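Local coordinates for apoptosis regulator Bcl-2 homolog (Canarypox virus, PDB 5WOS), which inhibits apoptosis of the infected host cell, interacting with the pro-apoptotic proteins BAK1 and BAX and with other BH3-containing proteins such as BIM, BID and PUMA, at residues 13-16 with 17-21; 33-36 with 37-40; 94-97 with 98-101. One frame throughout, in Å; residues are numbered along the deposited sequence.

Contact 1 (13-16 with 17-21)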
ATOM      1  N   ASP A  13      -9.452  13.115  -8.252  1.00 62.15           N
ATOM      2  CA  ASP A  13     -10.866  13.302  -7.979  1.00 58.75           C
ATOM      3  C   ASP A  13     -11.093  13.147  -6.475  1.00 61.05           C
ATOM      4  O   ASP A  13     -10.152  13.184  -5.676  1.00 56.37           O
ATOM      5  CB  ASP A  13     -11.685  12.303  -8.804  1.00 68.97           C
ATOM      6  CG  ASP A  13     -12.182  12.893 -10.113  1.00 81.88           C
ATOM      7  OD1 ASP A  13     -12.809  13.975 -10.089  1.00 94.41           O
ATOM      8  OD2 ASP A  13     -11.941  12.275 -11.170  1.00 92.81           O
ATOM      9  N   GLU A  14     -12.359  12.986  -6.085  1.00 55.29           N
ATOM     10  CA  GLU A  14     -12.653  12.606  -4.710  1.00 53.39           C
ATOM     11  C   GLU A  14     -12.127  11.208  -4.421  1.00 52.23           C
ATOM     12  O   GLU A  14     -11.678  10.929  -3.304  1.00 47.32           O
ATOM     13  CB  GLU A  14     -14.158  12.673  -4.441  1.00 65.46           C
ATOM     14  CG  GLU A  14     -14.748  14.076  -4.483  1.00 80.12           C
ATOM     15  CD  GLU A  14     -14.829  14.646  -5.885  1.00 95.33           C
ATOM     16  OE1 GLU A  14     -14.772  13.859  -6.852  1.00101.68           O
ATOM     17  OE2 GLU A  14     -14.943  15.882  -6.019  1.00 93.87           O
ATOM     18  N   ILE A  15     -12.148  10.328  -5.424  1.00 51.52           N
ATOM     19  CA  ILE A  15     -11.644   8.973  -5.239  1.00 49.52           C
ATOM     20  C   ILE A  15     -10.144   9.001  -4.977  1.00 45.45           C
ATOM     21  O   ILE A  15      -9.654   8.374  -4.031  1.00 42.59           O
ATOM     22  CB  ILE A  15     -11.997   8.098  -6.456  1.00 54.43           C
ATOM     23  CG1 ILE A  15     -13.522   7.976  -6.572  1.00 64.41           C
ATOM     24  CG2 ILE A  15     -11.312   6.719  -6.351  1.00 55.10           C
ATOM     25  CD1 ILE A  15     -14.019   6.834  -7.440  1.00 58.58           C
ATOM     26  N   TYR A  16      -9.395   9.738  -5.801  1.00 42.98           N
ATOM     27  CA  TYR A  16      -7.952   9.824  -5.598  1.00 40.12           C
ATOM     28  C   TYR A  16      -7.619  10.234  -4.171  1.00 43.65           C
ATOM     29  O   TYR A  16      -6.719   9.659  -3.543  1.00 42.49           O
ATOM     30  CB  TYR A  16      -7.329  10.808  -6.594  1.00 46.89           C
ATOM     31  CG  TYR A  16      -5.844  11.002  -6.397  1.00 43.14           C
ATOM     32  CD1 TYR A  16      -4.923  10.222  -7.082  1.00 44.41           C
ATOM     33  CD2 TYR A  16      -5.362  11.961  -5.516  1.00 44.44           C
ATOM     34  CE1 TYR A  16      -3.562  10.393  -6.900  1.00 40.45           C
ATOM     35  CE2 TYR A  16      -4.005  12.139  -5.324  1.00 42.41           C
ATOM     36  CZ  TYR A  16      -3.108  11.353  -6.018  1.00 42.76           C
ATOM     37  OH  TYR A  16      -1.753  11.528  -5.833  1.00 49.14           O
ATOM     38  N   TYR A  17      -8.345  11.218  -3.634  1.00 47.06           N
ATOM     39  CA  TYR A  17      -8.028  11.744  -2.313  1.00 45.38           C
ATOM     40  C   TYR A  17      -8.678  10.924  -1.207  1.00 37.74           C
ATOM     41  O   TYR A  17      -8.161  10.884  -0.087  1.00 36.34           O
ATOM     42  CB  TYR A  17      -8.434  13.220  -2.242  1.00 47.85           C
ATOM     43  CG  TYR A  17      -7.471  14.107  -3.015  1.00 40.12           C
ATOM     44  CD1 TYR A  17      -6.170  14.280  -2.575  1.00 43.25           C
ATOM     45  CD2 TYR A  17      -7.853  14.744  -4.191  1.00 40.04           C
ATOM     46  CE1 TYR A  17      -5.271  15.067  -3.268  1.00 44.81           C
ATOM     47  CE2 TYR A  17      -6.958  15.541  -4.899  1.00 43.34           C
ATOM     48  CZ  TYR A  17      -5.667  15.696  -4.430  1.00 51.19           C
ATOM     49  OH  TYR A  17      -4.767  16.484  -5.119  1.00 43.14           O
ATOM     50  N   THR A  18      -9.789  10.244  -1.501  1.00 40.28           N
ATOM     51  CA  THR A  18     -10.357   9.312  -0.530  1.00 39.92           C
ATOM     52  C   THR A  18      -9.348   8.225  -0.173  1.00 35.21           C
ATOM     53  O   THR A  18      -9.202   7.859   0.997  1.00 34.93           O
ATOM     54  CB  THR A  18     -11.650   8.690  -1.074  1.00 44.60           C
ATOM     55  OG1 THR A  18     -12.599   9.724  -1.375  1.00 47.64           O
ATOM     56  CG2 THR A  18     -12.274   7.747  -0.044  1.00 36.32           C
ATOM     57  N   ILE A  19      -8.640   7.697  -1.171  1.00 36.29           N
ATOM     58  CA  ILE A  19      -7.621   6.685  -0.910  1.00 37.75           C
ATOM     59  C   ILE A  19      -6.366   7.323  -0.326  1.00 36.90           C
ATOM     60  O   ILE A  19      -5.794   6.823   0.646  1.00 36.48           O
ATOM     61  CB  ILE A  19      -7.316   5.898  -2.200  1.00 42.78           C
ATOM     62  CG1 ILE A  19      -8.437   4.892  -2.477  1.00 42.50           C
ATOM     63  CG2 ILE A  19      -5.959   5.187  -2.120  1.00 39.25           C
ATOM     64  CD1 ILE A  19      -9.218   5.203  -3.705  1.00 39.10           C
ATOM     65  N   LEU A  20      -5.922   8.440  -0.907  1.00 40.04           N
ATOM     66  CA  LEU A  20      -4.673   9.062  -0.478  1.00 33.12           C
ATOM     67  C   LEU A  20      -4.712   9.441   0.997  1.00 34.38           C
ATOM     68  O   LEU A  20      -3.721   9.267   1.713  1.00 36.77           O
ATOM     69  CB  LEU A  20      -4.384  10.289  -1.344  1.00 31.85           C
ATOM     70  CG  LEU A  20      -3.151  11.127  -0.984  1.00 34.67           C
ATOM     71  CD1 LEU A  20      -1.858  10.394  -1.316  1.00 36.54           C
ATOM     72  CD2 LEU A  20      -3.210  12.456  -1.705  1.00 41.92           C
ATOM     73  N   ASN A  21      -5.842   9.970   1.471  1.00 39.63           N
ATOM     74  CA  ASN A  21      -5.927  10.391   2.868  1.00 42.40           C
ATOM     75  C   ASN A  21      -5.550   9.257   3.816  1.00 38.40           C
ATOM     76  O   ASN A  21      -4.857   9.479   4.817  1.00 40.31           O
ATOM     77  CB  ASN A  21      -7.333  10.901   3.185  1.00 33.60           C
ATOM     78  CG  ASN A  21      -7.492  11.294   4.638  1.00 46.40           C
ATOM     79  OD1 ASN A  21      -8.117  10.580   5.426  1.00 39.26           O
ATOM     80  ND2 ASN A  21      -6.915  12.432   5.006  1.00 44.03           N
TER

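Contact 2 (33-36 with 37-40)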
ATOM      1  N   GLY A  33       5.604   6.555  14.193  1.00 51.12           N
ATOM      2  CA  GLY A  33       5.043   5.937  15.375  1.00 43.03           C
ATOM      3  C   GLY A  33       4.078   6.817  16.134  1.00 56.15           C
ATOM      4  O   GLY A  33       3.800   6.547  17.305  1.00 55.85           O
ATOM      5  N   LYS A  34       3.566   7.870  15.500  1.00 54.40           N
ATOM      6  CA  LYS A  34       2.615   8.780  16.119  1.00 53.68           C
ATOM      7  C   LYS A  34       1.204   8.493  15.626  1.00 48.99           C
ATOM      8  O   LYS A  34       0.985   8.254  14.435  1.00 54.78           O
ATOM      9  CB  LYS A  34       2.985  10.237  15.823  1.00 53.34           C
ATOM     10  CG  LYS A  34       4.078  10.831  16.719  1.00 63.02           C
ATOM     11  CD  LYS A  34       3.881  10.514  18.204  1.00 87.26           C
ATOM     12  CE  LYS A  34       2.479  10.870  18.724  1.00 90.81           C
ATOM     13  NZ  LYS A  34       2.066   9.991  19.854  1.00 78.30           N
ATOM     14  N   ASN A  35       0.250   8.523  16.553  1.00 55.59           N
ATOM     15  CA  ASN A  35      -1.132   8.204  16.229  1.00 49.80           C
ATOM     16  C   ASN A  35      -1.707   9.219  15.248  1.00 49.74           C
ATOM     17  O   ASN A  35      -1.519  10.430  15.396  1.00 48.95           O
ATOM     18  CB  ASN A  35      -1.973   8.176  17.503  1.00 50.32           C
ATOM     19  CG  ASN A  35      -3.419   7.815  17.237  1.00 55.72           C
ATOM     20  OD1 ASN A  35      -3.732   7.148  16.250  1.00 59.56           O
ATOM     21  ND2 ASN A  35      -4.311   8.254  18.118  1.00 78.29           N
ATOM     22  N   ARG A  36      -2.418   8.712  14.239  1.00 47.29           N
ATOM     23  CA  ARG A  36      -3.033   9.552  13.218  1.00 42.62           C
ATOM     24  C   ARG A  36      -4.536   9.321  13.115  1.00 40.17           C
ATOM     25  O   ARG A  36      -5.160   9.758  12.144  1.00 41.14           O
ATOM     26  CB  ARG A  36      -2.364   9.312  11.865  1.00 47.55           C
ATOM     27  CG  ARG A  36      -0.869   9.611  11.853  1.00 42.46           C
ATOM     28  CD  ARG A  36      -0.575  11.093  12.028  1.00 42.84           C
ATOM     29  NE  ARG A  36      -1.173  11.903  10.969  1.00 45.75           N
ATOM     30  CZ  ARG A  36      -0.835  13.163  10.702  1.00 46.91           C
ATOM     31  NH1 ARG A  36       0.111  13.767  11.410  1.00 45.97           N
ATOM     32  NH2 ARG A  36      -1.438  13.818   9.720  1.00 36.96           N
ATOM     33  N   ASN A  37      -5.135   8.657  14.107  1.00 48.19           N
ATOM     34  CA  ASN A  37      -6.567   8.373  14.063  1.00 48.88           C
ATOM     35  C   ASN A  37      -7.417   9.635  14.050  1.00 34.95           C
ATOM     36  O   ASN A  37      -8.589   9.570  13.665  1.00 41.29           O
ATOM     37  CB  ASN A  37      -6.974   7.513  15.258  1.00 54.10           C
ATOM     38  CG  ASN A  37      -6.280   6.175  15.273  1.00 52.96           C
ATOM     39  OD1 ASN A  37      -5.895   5.649  14.229  1.00 56.71           O
ATOM     40  ND2 ASN A  37      -6.119   5.611  16.461  1.00 65.47           N
ATOM     41  N   PHE A  38      -6.869  10.773  14.475  1.00 32.34           N
ATOM     42  CA  PHE A  38      -7.628  12.012  14.569  1.00 37.25           C
ATOM     43  C   PHE A  38      -7.216  13.037  13.519  1.00 36.84           C
ATOM     44  O   PHE A  38      -7.602  14.206  13.624  1.00 38.18           O
ATOM     45  CB  PHE A  38      -7.480  12.595  15.973  1.00 40.96           C
ATOM     46  CG  PHE A  38      -7.742  11.597  17.067  1.00 39.28           C
ATOM     47  CD1 PHE A  38      -8.983  10.991  17.186  1.00 37.49           C
ATOM     48  CD2 PHE A  38      -6.746  11.260  17.970  1.00 43.16           C
ATOM     49  CE1 PHE A  38      -9.228  10.072  18.185  1.00 41.81           C
ATOM     50  CE2 PHE A  38      -6.984  10.340  18.973  1.00 46.52           C
ATOM     51  CZ  PHE A  38      -8.227   9.747  19.082  1.00 44.87           C
ATOM     52  N   HIS A  39      -6.434  12.632  12.518  1.00 41.71           N
ATOM     53  CA  HIS A  39      -6.149  13.469  11.362  1.00 39.62           C
ATOM     54  C   HIS A  39      -6.834  12.984  10.096  1.00 44.43           C
ATOM     55  O   HIS A  39      -6.917  13.745   9.129  1.00 48.67           O
ATOM     56  CB  HIS A  39      -4.637  13.530  11.097  1.00 44.10           C
ATOM     57  CG  HIS A  39      -3.846  14.108  12.227  1.00 47.48           C
ATOM     58  ND1 HIS A  39      -3.425  13.355  13.303  1.00 43.67           N
ATOM     59  CD2 HIS A  39      -3.396  15.366  12.450  1.00 54.94           C
ATOM     60  CE1 HIS A  39      -2.751  14.124  14.138  1.00 52.60           C
ATOM     61  NE2 HIS A  39      -2.719  15.349  13.645  1.00 51.08           N
ATOM     62  N   VAL A  40      -7.321  11.746  10.082  1.00 39.63           N
ATOM     63  CA  VAL A  40      -7.914  11.136   8.898  1.00 37.52           C
ATOM     64  C   VAL A  40      -9.382  11.516   8.820  1.00 40.44           C
ATOM     65  O   VAL A  40     -10.057  11.725   9.833  1.00 39.18           O
ATOM     66  CB  VAL A  40      -7.745   9.598   8.907  1.00 41.20           C
ATOM     67  CG1 VAL A  40      -6.279   9.220   8.814  1.00 48.60           C
ATOM     68  CG2 VAL A  40      -8.389   8.979  10.147  1.00 41.51           C
TER

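Contact 3 (94-97 with 98-101)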
ATOM      1  N   ARG A  94      -4.710  -8.055  -2.241  1.00 38.80           N
ATOM      2  CA  ARG A  94      -3.566  -7.538  -2.983  1.00 38.69           C
ATOM      3  C   ARG A  94      -3.405  -6.037  -2.773  1.00 31.34           C
ATOM      4  O   ARG A  94      -2.281  -5.546  -2.607  1.00 35.20           O
ATOM      5  CB  ARG A  94      -3.719  -7.874  -4.466  1.00 37.22           C
ATOM      6  CG  ARG A  94      -3.606  -9.361  -4.746  1.00 40.03           C
ATOM      7  CD  ARG A  94      -3.929  -9.715  -6.185  1.00 40.80           C
ATOM      8  NE  ARG A  94      -3.797 -11.151  -6.418  1.00 48.12           N
ATOM      9  CZ  ARG A  94      -3.820 -11.726  -7.615  1.00 49.29           C
ATOM     10  NH1 ARG A  94      -3.967 -10.993  -8.709  1.00 46.43           N
ATOM     11  NH2 ARG A  94      -3.688 -13.040  -7.716  1.00 53.62           N
ATOM     12  N   VAL A  95      -4.513  -5.294  -2.769  1.00 33.20           N
ATOM     13  CA  VAL A  95      -4.445  -3.848  -2.559  1.00 38.15           C
ATOM     14  C   VAL A  95      -3.825  -3.534  -1.204  1.00 38.23           C
ATOM     15  O   VAL A  95      -3.008  -2.613  -1.078  1.00 38.24           O
ATOM     16  CB  VAL A  95      -5.847  -3.222  -2.699  1.00 36.44           C
ATOM     17  CG1 VAL A  95      -5.834  -1.762  -2.288  1.00 36.01           C
ATOM     18  CG2 VAL A  95      -6.342  -3.354  -4.134  1.00 40.59           C
ATOM     19  N   ILE A  96      -4.201  -4.288  -0.167  1.00 36.52           N
ATOM     20  CA  ILE A  96      -3.655  -4.039   1.164  1.00 33.60           C
ATOM     21  C   ILE A  96      -2.177  -4.407   1.212  1.00 34.48           C
ATOM     22  O   ILE A  96      -1.362  -3.683   1.801  1.00 36.18           O
ATOM     23  CB  ILE A  96      -4.467  -4.809   2.221  1.00 39.08           C
ATOM     24  CG1 ILE A  96      -5.900  -4.264   2.305  1.00 37.29           C
ATOM     25  CG2 ILE A  96      -3.783  -4.748   3.580  1.00 37.65           C
ATOM     26  CD1 ILE A  96      -6.010  -2.855   2.852  1.00 43.11           C
ATOM     27  N   SER A  97      -1.807  -5.539   0.607  1.00 29.15           N
ATOM     28  CA  SER A  97      -0.406  -5.946   0.570  1.00 32.25           C
ATOM     29  C   SER A  97       0.464  -4.880  -0.082  1.00 35.79           C
ATOM     30  O   SER A  97       1.598  -4.643   0.351  1.00 32.44           O
ATOM     31  CB  SER A  97      -0.274  -7.273  -0.175  1.00 33.13           C
ATOM     32  OG  SER A  97      -1.142  -8.239   0.383  1.00 35.59           O
ATOM     33  N   ILE A  98      -0.046  -4.236  -1.135  1.00 35.61           N
ATOM     34  CA  ILE A  98       0.677  -3.138  -1.773  1.00 35.10           C
ATOM     35  C   ILE A  98       0.895  -1.999  -0.783  1.00 31.29           C
ATOM     36  O   ILE A  98       2.001  -1.461  -0.656  1.00 27.15           O
ATOM     37  CB  ILE A  98      -0.089  -2.661  -3.019  1.00 29.05           C
ATOM     38  CG1 ILE A  98      -0.007  -3.714  -4.122  1.00 30.51           C
ATOM     39  CG2 ILE A  98       0.444  -1.309  -3.518  1.00 32.27           C
ATOM     40  CD1 ILE A  98      -1.126  -3.613  -5.135  1.00 43.84           C
ATOM     41  N   ILE A  99      -0.165  -1.609  -0.076  1.00 32.93           N
ATOM     42  CA  ILE A  99      -0.066  -0.503   0.871  1.00 35.02           C
ATOM     43  C   ILE A  99       0.941  -0.834   1.963  1.00 31.58           C
ATOM     44  O   ILE A  99       1.765   0.007   2.346  1.00 33.41           O
ATOM     45  CB  ILE A  99      -1.454  -0.181   1.454  1.00 33.00           C
ATOM     46  CG1 ILE A  99      -2.396   0.298   0.345  1.00 35.06           C
ATOM     47  CG2 ILE A  99      -1.350   0.876   2.551  1.00 32.05           C
ATOM     48  CD1 ILE A  99      -3.868   0.268   0.736  1.00 37.78           C
ATOM     49  N   ALA A 100       0.894  -2.064   2.478  1.00 28.15           N
ATOM     50  CA  ALA A 100       1.816  -2.457   3.538  1.00 31.51           C
ATOM     51  C   ALA A 100       3.256  -2.438   3.044  1.00 35.91           C
ATOM     52  O   ALA A 100       4.136  -1.842   3.678  1.00 32.06           O
ATOM     53  CB  ALA A 100       1.444  -3.842   4.067  1.00 35.22           C
ATOM     54  N   PHE A 101       3.517  -3.092   1.908  1.00 38.97           N
ATOM     55  CA  PHE A 101       4.856  -3.065   1.329  1.00 35.12           C
ATOM     56  C   PHE A 101       5.269  -1.644   0.976  1.00 34.99           C
ATOM     57  O   PHE A 101       6.433  -1.264   1.154  1.00 35.10           O
ATOM     58  CB  PHE A 101       4.913  -3.963   0.095  1.00 42.62           C
ATOM     59  CG  PHE A 101       6.255  -3.968  -0.587  1.00 43.09           C
ATOM     60  CD1 PHE A 101       7.288  -4.748  -0.100  1.00 37.52           C
ATOM     61  CD2 PHE A 101       6.481  -3.193  -1.711  1.00 37.92           C
ATOM     62  CE1 PHE A 101       8.521  -4.755  -0.721  1.00 41.22           C
ATOM     63  CE2 PHE A 101       7.712  -3.199  -2.336  1.00 39.71           C
ATOM     64  CZ  PHE A 101       8.733  -3.980  -1.837  1.00 39.49           C
TER

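Contact 1 (13-16 with 17-21)
The rings of Y16 and Y17, neighbours in sequence, form a T-shaped (edge-to-face) pair: the edge of Y16 is directed at the face of Y17, with centroids 4.9 Å apart and planes at 82°. Y16 CD2 stands over the centre of the Y17 ring. Different first torsions explain the meeting, since CG of Y16 is anti to its backbone N (chi1 177°) whereas CG of Y17 is anti to its carbonyl carbon (chi1 -74°). That second choice also carries the rim of Y17 back toward the start of the helix, where D13 O lies near the ring plane, 3.2 Å from Y17 CD2.

One turn on, L20 crosses the Y16 ring at a slant, its CD2 being 3.7 Å from Y16 CE2. I15 and I19 project in parallel from successive turns and touch through I15 CG2 and I19 CD1 at 3.7 Å.

The backbone bonds are the i to i+4 ladder of a helix's first turns. The first, Y17 N to D13 O, is weak, while I19 N reaches I15 O at 3.1 Å in a nearly straight bond. E14 O accepts the amide N of T18 at 2.7 Å; T18 OG1 also points at E14 O, but the modelled separation is too short to be relied on.

D13 occupies the N-cap position of helix 14-32, though its side chain makes no capping bond. The buried side of that helix lies against helix 121-138, where I15 touches S138, Y16 L130, I19 T126 and L20 D123; Y16 OH is also hydrogen-bonded to D123.

Contact 2 (33-36 with 37-40)
R36 and H39 are joined first through the backbone: H39 N donates to R36 O at 3.2 Å, the N-H...O angle being 166°. The donor stands above the carbonyl plane, 64° out of it, so this i to i+3 bond closes a turn without using a lone-pair direction. There is no regular helix or strand from 33 to 40; the stretch opens at G33, whose positive phi ends helix 14-32, and leads on toward helix 43-69.

Beside this bond, the guanidinium of R36 lies flat on the H39 imidazole, centres 3.7 Å apart and planes at 14°. The overlap is offset: CZ and NH2 of R36 each come to 3.5 Å from H39 CG, near the rim of the ring. Bends at chi2 and chi3 fold the arginine back over its own turn. On another part of the loop, ND2 of N35 approaches the F38 ring at CE2, 3.5 Å away, with the amide plane turned steeply against the ring.

R36 NE is hydrogen-bonded to N25 OD1 of helix 14-32, which limits how the guanidinium can turn, while the bond from R36 N to E29 OE1 ties the backbone of the loop to the same helix. A cationic group lying face to face with the imidazole would be expected to disfavour protonation of H39, so the stack is consistent with a neutral histidine.

Contact 3 (94-97 with 98-101)
V95 and I99, one helical turn apart, extend alongside each other in the same direction, yet their nearest side-chain atoms, V95 CG1 and I99 CD1, are a relaxed 4.1 Å from each other. I96 CD1 approaches I99 CD1 no closer than 4.3 Å. The tight part is where side chains press on the backbone of the preceding turn: I99 CG1 is 3.3 Å from V95 O, and I98 CG1 is equally near R94 O. In both isoleucines CG1 is anti to the carbonyl carbon (chi1 -71° in I98), which swings that branch back along the helix. Regular i to i+4 bonds run beneath, from I98 N to R94 O at 3.0 Å through to F101 N to S97 O, whose N-H...O angle is 171°.

This is the buried N-terminal half of helix 92-112, the central helix of the Bcl-2 fold, with one flank in the protein core and another lining the groove that receives a BH3 peptide. On the core flank I96 packs on M52, C53 and I56 of helix 43-69, and V95 on L129 of helix 121-138.

The groove flank meets partners beyond the turn. R94 extends away from it, with chi2 and chi3 both near 180°, to make salt bridges with D88 and, through NE, with an acidic side chain of the bound peptide. I98 and F101 pack on apolar peptide side chains, S97 on the peptide backbone, and S97 OG is hydrogen-bonded to G93 O.

Contacts 1, 2 and 3 follow one another along the chain. Contact 1 forms the first turns of helix 14-32, contact 2 lies in the loop leaving that helix toward helix 43-69, and contact 3 belongs to helix 92-112. The centres of contacts 1 and 2 are about 17 Å apart, but the two touch, N21 OD1 lying 3.5 Å from V40 CA. Contact 3 touches neither: its nearest atoms are about 6 Å from contact 1 and about 12 Å from contact 2. Helix 121-138 packs against contacts 1 and 3, and helix 43-69 against contacts 2 and 3. The surface loop is thus set apart from the portion of the peptide groove that contact 3 lines.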